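Local coordinates for protein separin (PDB 5U1T) that cleaves the SCC1 subunit of cohesin at the onset of anaphase, letting sister chromatids separate, and is held inactive by securin for most of the cell cycle, at residues Asn72-Ile86 against Tyr127-Ile139. Numbering follows the deposited sequence.
Sequences NSTVKQHLMIIVKLI and YYLSNLKILALQI
The side-chain amide of Asn72 lies flat on the ring of Tyr127 at one end of a nearly parallel helix pair in the N-terminal part of the all-helical region of separase, away from the probable catalytic cysteine. The axes of 72-86 and 129-139 approach to 11.3 Å, with 14° between their directions; helix 91-103 lies between the two in sequence and packs against both. Amide and ring planes are 8° apart, with Asn72 ND2 over the ring centre, 3.2 Å above its plane, while Asn72 OD1 is hydrogen-bonded to Arg466. Tyr128 CD2 lies over the opposite face of the Tyr127 ring, offset toward the rim. With an alanine at Tyr127, the Asn72 amide is likely to lose the ring it lies on, and a gap would probably open beside Val75 CG1. Val75 turns CG1 anti to its backbone N (chi1 156°), which carries this methyl to Tyr128, 3.8 Å from CD2. The Tyr128 hydroxyl points elsewhere, to Thr105 and Asn106 in the loop after helix 91-103. Beyond the rings the interface is aliphatic. Leu135 is a knob in a hole formed by Leu79, Ile82, Val83 and Ile86: CD1 meets Leu79 CD2 at 3.8 Å, while CD2 faces Val83 CG1 and Ile86 CD1. Leu79 CD2 also touches Leu132 CD1 at 4.1 Å, the two side chains crossing at about a right angle. A chain of another protein packs on Leu79 and Val83, and its backbone is hydrogen-bonded to Gln138 OE1. At the C-terminal end of the contact Ile86 reaches two residues, CG2 to Gln138 CG and CD1 3.9 Å from Ile139 CG1.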
loop_
_atom_site.group_PDB
_atom_site.type_symbol
_atom_site.label_atom_id
_atom_site.label_comp_id
_atom_site.label_asym_id
_atom_site.label_seq_id
_atom_site.Cartn_x
_atom_site.Cartn_y
_atom_site.Cartn_z
ATOM N N ASN A 72 -11.269 48.783 13.636
ATOM C CA ASN A 72 -12.370 49.643 14.070
ATOM C C ASN A 72 -12.005 50.473 15.282
ATOM O O ASN A 72 -12.310 51.676 15.370
ATOM C CB ASN A 72 -13.607 48.815 14.421
ATOM C CG ASN A 72 -14.071 47.941 13.286
ATOM O OD1 ASN A 72 -13.287 47.191 12.682
ATOM N ND2 ASN A 72 -15.357 48.026 12.982
ATOM N N SER A 73 -11.380 49.813 16.246
ATOM C CA SER A 73 -11.100 50.462 17.501
ATOM C C SER A 73 -9.978 51.481 17.290
ATOM O O SER A 73 -9.941 52.514 17.968
ATOM C CB SER A 73 -10.752 49.433 18.571
ATOM O OG SER A 73 -9.369 49.185 18.555
ATOM N N THR A 74 -9.108 51.208 16.316
ATOM C CA THR A 74 -8.022 52.119 15.925
ATOM C C THR A 74 -8.526 53.350 15.155
ATOM O O THR A 74 -8.073 54.473 15.376
ATOM C CB THR A 74 -6.979 51.368 15.061
ATOM O OG1 THR A 74 -6.328 50.386 15.867
ATOM C CG2 THR A 74 -5.926 52.307 14.487
ATOM N N VAL A 75 -9.457 53.119 14.235
ATOM C CA VAL A 75 -10.110 54.176 13.485
ATOM C C VAL A 75 -10.826 55.145 14.430
ATOM O O VAL A 75 -10.830 56.363 14.219
ATOM C CB VAL A 75 -11.094 53.560 12.466
ATOM C CG1 VAL A 75 -12.199 54.520 12.079
ATOM C CG2 VAL A 75 -10.330 53.080 11.243
ATOM N N LYS A 76 -11.406 54.592 15.491
ATOM C CA LYS A 76 -12.120 55.371 16.486
ATOM C C LYS A 76 -11.186 56.361 17.173
ATOM O O LYS A 76 -11.530 57.548 17.371
ATOM C CB LYS A 76 -12.766 54.440 17.514
ATOM C CG LYS A 76 -13.977 55.031 18.196
ATOM C CD LYS A 76 -14.179 54.432 19.565
ATOM C CE LYS A 76 -15.029 55.363 20.414
ATOM N NZ LYS A 76 -15.791 54.568 21.397
ATOM N N GLN A 77 -10.000 55.878 17.524
ATOM C CA GLN A 77 -8.958 56.754 18.052
ATOM C C GLN A 77 -8.552 57.805 17.033
ATOM O O GLN A 77 -8.362 58.988 17.358
ATOM C CB GLN A 77 -7.741 55.936 18.470
ATOM C CG GLN A 77 -7.946 55.217 19.779
ATOM C CD GLN A 77 -6.918 54.158 20.017
ATOM O OE1 GLN A 77 -6.886 53.559 21.090
ATOM N NE2 GLN A 77 -6.067 53.897 19.020
ATOM N N HIS A 78 -8.433 57.357 15.792
ATOM C CA HIS A 78 -7.977 58.218 14.718
ATOM C C HIS A 78 -8.998 59.347 14.467
ATOM O O HIS A 78 -8.620 60.509 14.253
ATOM C CB HIS A 78 -7.735 57.376 13.466
ATOM C CG HIS A 78 -6.830 58.017 12.459
ATOM N ND1 HIS A 78 -6.290 57.324 11.405
ATOM C CD2 HIS A 78 -6.390 59.291 12.347
ATOM C CE1 HIS A 78 -5.540 58.139 10.681
ATOM N NE2 HIS A 78 -5.592 59.337 11.227
ATOM N N LEU A 79 -10.287 58.992 14.506
ATOM C CA LEU A 79 -11.374 59.956 14.334
ATOM C C LEU A 79 -11.328 61.006 15.422
ATOM O O LEU A 79 -11.573 62.175 15.165
ATOM C CB LEU A 79 -12.729 59.266 14.355
ATOM C CG LEU A 79 -13.122 58.496 13.105
ATOM C CD1 LEU A 79 -14.536 57.967 13.243
ATOM C CD2 LEU A 79 -12.969 59.362 11.875
ATOM N N MET A 80 -10.992 60.579 16.633
ATOM C CA MET A 80 -10.865 61.499 17.742
ATOM C C MET A 80 -9.673 62.426 17.537
ATOM O O MET A 80 -9.720 63.588 17.915
ATOM C CB MET A 80 -10.738 60.746 19.068
ATOM C CG MET A 80 -10.990 61.623 20.308
ATOM S SD MET A 80 -12.536 62.589 20.257
ATOM C CE MET A 80 -12.480 63.503 21.808
ATOM N N ILE A 81 -8.610 61.917 16.930
ATOM C CA ILE A 81 -7.432 62.733 16.618
ATOM C C ILE A 81 -7.774 63.850 15.638
ATOM O O ILE A 81 -7.354 65.000 15.808
ATOM C CB ILE A 81 -6.302 61.867 16.040
ATOM C CG1 ILE A 81 -5.734 60.977 17.149
ATOM C CG2 ILE A 81 -5.225 62.738 15.392
ATOM C CD1 ILE A 81 -4.653 60.072 16.712
ATOM N N ILE A 82 -8.548 63.493 14.620
ATOM C CA ILE A 82 -9.001 64.442 13.620
ATOM C C ILE A 82 -9.859 65.557 14.245
ATOM O O ILE A 82 -9.611 66.735 13.978
ATOM C CB ILE A 82 -9.780 63.712 12.487
ATOM C CG1 ILE A 82 -8.829 62.786 11.718
ATOM C CG2 ILE A 82 -10.464 64.699 11.535
ATOM C CD1 ILE A 82 -9.517 61.833 10.757
ATOM N N VAL A 83 -10.841 65.215 15.085
ATOM C CA VAL A 83 -11.704 66.260 15.659
ATOM C C VAL A 83 -10.921 67.151 16.632
ATOM O O VAL A 83 -11.142 68.372 16.664
ATOM C CB VAL A 83 -12.964 65.681 16.378
ATOM C CG1 VAL A 83 -13.860 64.953 15.396
ATOM C CG2 VAL A 83 -12.567 64.744 17.473
ATOM N N LYS A 84 -9.995 66.554 17.389
ATOM C CA LYS A 84 -9.148 67.318 18.297
ATOM C C LYS A 84 -8.292 68.312 17.528
ATOM O O LYS A 84 -8.022 69.403 18.014
ATOM C CB LYS A 84 -8.266 66.405 19.138
ATOM C CG LYS A 84 -9.065 65.580 20.109
ATOM C CD LYS A 84 -8.345 65.331 21.418
ATOM C CE LYS A 84 -8.962 64.134 22.139
ATOM N NZ LYS A 84 -8.599 64.073 23.599
ATOM N N LEU A 85 -7.878 67.934 16.325
ATOM C CA LEU A 85 -7.191 68.845 15.420
ATOM C C LEU A 85 -8.115 69.960 14.965
ATOM O O LEU A 85 -7.713 71.115 14.901
ATOM C CB LEU A 85 -6.654 68.091 14.199
ATOM C CG LEU A 85 -5.455 67.189 14.480
ATOM C CD1 LEU A 85 -5.158 66.280 13.304
ATOM C CD2 LEU A 85 -4.258 68.027 14.838
ATOM N N ILE A 86 -9.343 69.600 14.615
ATOM C CA ILE A 86 -10.328 70.579 14.171
ATOM C C ILE A 86 -10.608 71.611 15.264
ATOM O O ILE A 86 -10.576 72.807 14.998
ATOM C CB ILE A 86 -11.647 69.902 13.733
ATOM C CG1 ILE A 86 -11.393 69.036 12.499
ATOM C CG2 ILE A 86 -12.723 70.932 13.441
ATOM C CD1 ILE A 86 -12.594 68.254 12.018
ATOM N N TYR A 127 -18.595 51.526 8.726
ATOM C CA TYR A 127 -18.797 51.840 10.132
ATOM C C TYR A 127 -18.207 53.204 10.532
ATOM O O TYR A 127 -18.269 53.582 11.688
ATOM C CB TYR A 127 -18.200 50.716 10.997
ATOM C CG TYR A 127 -16.698 50.523 10.889
ATOM C CD1 TYR A 127 -15.829 51.214 11.733
ATOM C CD2 TYR A 127 -16.139 49.643 9.954
ATOM C CE1 TYR A 127 -14.449 51.037 11.651
ATOM C CE2 TYR A 127 -14.748 49.448 9.870
ATOM C CZ TYR A 127 -13.914 50.144 10.727
ATOM O OH TYR A 127 -12.548 49.988 10.666
ATOM N N TYR A 128 -17.621 53.931 9.586
ATOM C CA TYR A 128 -17.111 55.276 9.877
ATOM C C TYR A 128 -17.301 56.282 8.726
ATOM O O TYR A 128 -17.216 57.496 8.943
ATOM C CB TYR A 128 -15.615 55.222 10.252
ATOM C CG TYR A 128 -14.667 54.908 9.093
ATOM C CD1 TYR A 128 -14.306 55.889 8.167
ATOM C CD2 TYR A 128 -14.134 53.631 8.927
ATOM C CE1 TYR A 128 -13.453 55.601 7.103
ATOM C CE2 TYR A 128 -13.269 53.341 7.880
ATOM C CZ TYR A 128 -12.928 54.328 6.966
ATOM O OH TYR A 128 -12.066 54.052 5.915
ATOM N N LEU A 129 -17.535 55.768 7.516
ATOM C CA LEU A 129 -17.490 56.576 6.296
ATOM C C LEU A 129 -18.405 57.802 6.384
ATOM O O LEU A 129 -17.991 58.922 6.094
ATOM C CB LEU A 129 -17.863 55.725 5.072
ATOM C CG LEU A 129 -17.800 56.493 3.744
ATOM C CD1 LEU A 129 -16.379 56.969 3.447
ATOM C CD2 LEU A 129 -18.344 55.671 2.595
ATOM N N SER A 130 -19.649 57.544 6.768
ATOM C CA SER A 130 -20.614 58.554 7.161
ATOM C C SER A 130 -19.998 59.661 8.003
ATOM O O SER A 130 -20.067 60.829 7.633
ATOM C CB SER A 130 -21.756 57.886 7.930
ATOM O OG SER A 130 -22.434 58.795 8.789
ATOM N N ASN A 131 -19.382 59.306 9.123
ATOM C CA ASN A 131 -18.846 60.333 9.996
ATOM C C ASN A 131 -17.585 60.980 9.430
ATOM O O ASN A 131 -17.303 62.146 9.726
ATOM C CB ASN A 131 -18.582 59.765 11.386
ATOM C CG ASN A 131 -19.841 59.206 12.026
ATOM O OD1 ASN A 131 -20.896 59.864 12.067
ATOM N ND2 ASN A 131 -19.751 57.969 12.496
ATOM N N LEU A 132 -16.834 60.246 8.610
ATOM C CA LEU A 132 -15.640 60.810 7.990
ATOM C C LEU A 132 -16.029 61.966 7.061
ATOM O O LEU A 132 -15.445 63.038 7.104
ATOM C CB LEU A 132 -14.860 59.730 7.221
ATOM C CG LEU A 132 -13.451 60.118 6.745
ATOM C CD1 LEU A 132 -12.510 60.417 7.920
ATOM C CD2 LEU A 132 -12.851 59.063 5.816
ATOM N N LYS A 133 -17.044 61.733 6.241
ATOM C CA LYS A 133 -17.522 62.716 5.297
ATOM C C LYS A 133 -18.048 63.991 5.992
ATOM O O LYS A 133 -17.846 65.118 5.506
ATOM C CB LYS A 133 -18.602 62.084 4.419
ATOM C CG LYS A 133 -18.083 60.969 3.529
ATOM C CD LYS A 133 -19.068 60.581 2.434
ATOM C CE LYS A 133 -18.517 59.461 1.549
ATOM N NZ LYS A 133 -19.344 59.291 0.325
ATOM N N ILE A 134 -18.708 63.810 7.136
ATOM C CA ILE A 134 -19.197 64.932 7.923
ATOM C C ILE A 134 -18.008 65.746 8.445
ATOM O O ILE A 134 -18.059 66.987 8.476
ATOM C CB ILE A 134 -20.117 64.460 9.112
ATOM C CG1 ILE A 134 -21.399 63.813 8.586
ATOM C CG2 ILE A 134 -20.499 65.624 10.004
ATOM C CD1 ILE A 134 -22.287 63.279 9.654
ATOM N N LEU A 135 -16.935 65.065 8.839
ATOM C CA LEU A 135 -15.735 65.767 9.288
ATOM C C LEU A 135 -15.093 66.526 8.117
ATOM O O LEU A 135 -14.633 67.656 8.272
ATOM C CB LEU A 135 -14.740 64.798 9.922
ATOM C CG LEU A 135 -15.259 64.043 11.159
ATOM C CD1 LEU A 135 -14.366 62.842 11.555
ATOM C CD2 LEU A 135 -15.392 64.997 12.308
ATOM N N ALA A 136 -15.091 65.904 6.944
ATOM C CA ALA A 136 -14.552 66.535 5.761
ATOM C C ALA A 136 -15.386 67.755 5.387
ATOM O O ALA A 136 -14.841 68.787 4.971
ATOM C CB ALA A 136 -14.490 65.546 4.607
ATOM N N LEU A 137 -16.701 67.654 5.535
ATOM C CA LEU A 137 -17.561 68.806 5.256
ATOM C C LEU A 137 -17.327 69.916 6.277
ATOM O O LEU A 137 -17.322 71.092 5.923
ATOM C CB LEU A 137 -19.034 68.407 5.240
ATOM C CG LEU A 137 -19.461 67.583 4.026
ATOM C CD1 LEU A 137 -20.933 67.258 4.083
ATOM C CD2 LEU A 137 -19.124 68.279 2.732
ATOM N N GLN A 138 -17.125 69.537 7.535
ATOM C CA GLN A 138 -16.797 70.490 8.592
ATOM C C GLN A 138 -15.548 71.267 8.218
ATOM O O GLN A 138 -15.526 72.498 8.313
ATOM C CB GLN A 138 -16.605 69.769 9.937
ATOM C CG GLN A 138 -16.198 70.646 11.131
ATOM C CD GLN A 138 -17.258 71.676 11.522
ATOM O OE1 GLN A 138 -18.431 71.561 11.156
ATOM N NE2 GLN A 138 -16.836 72.699 12.267
ATOM N N ILE A 139 -14.519 70.553 7.771
ATOM C CA ILE A 139 -13.255 71.166 7.384
ATOM C C ILE A 139 -13.452 72.117 6.202
ATOM O O ILE A 139 -12.993 73.262 6.256
ATOM C CB ILE A 139 -12.190 70.089 7.051
ATOM C CG1 ILE A 139 -11.892 69.255 8.298
ATOM C CG2 ILE A 139 -10.911 70.724 6.551
ATOM C CD1 ILE A 139 -10.915 68.137 8.083
#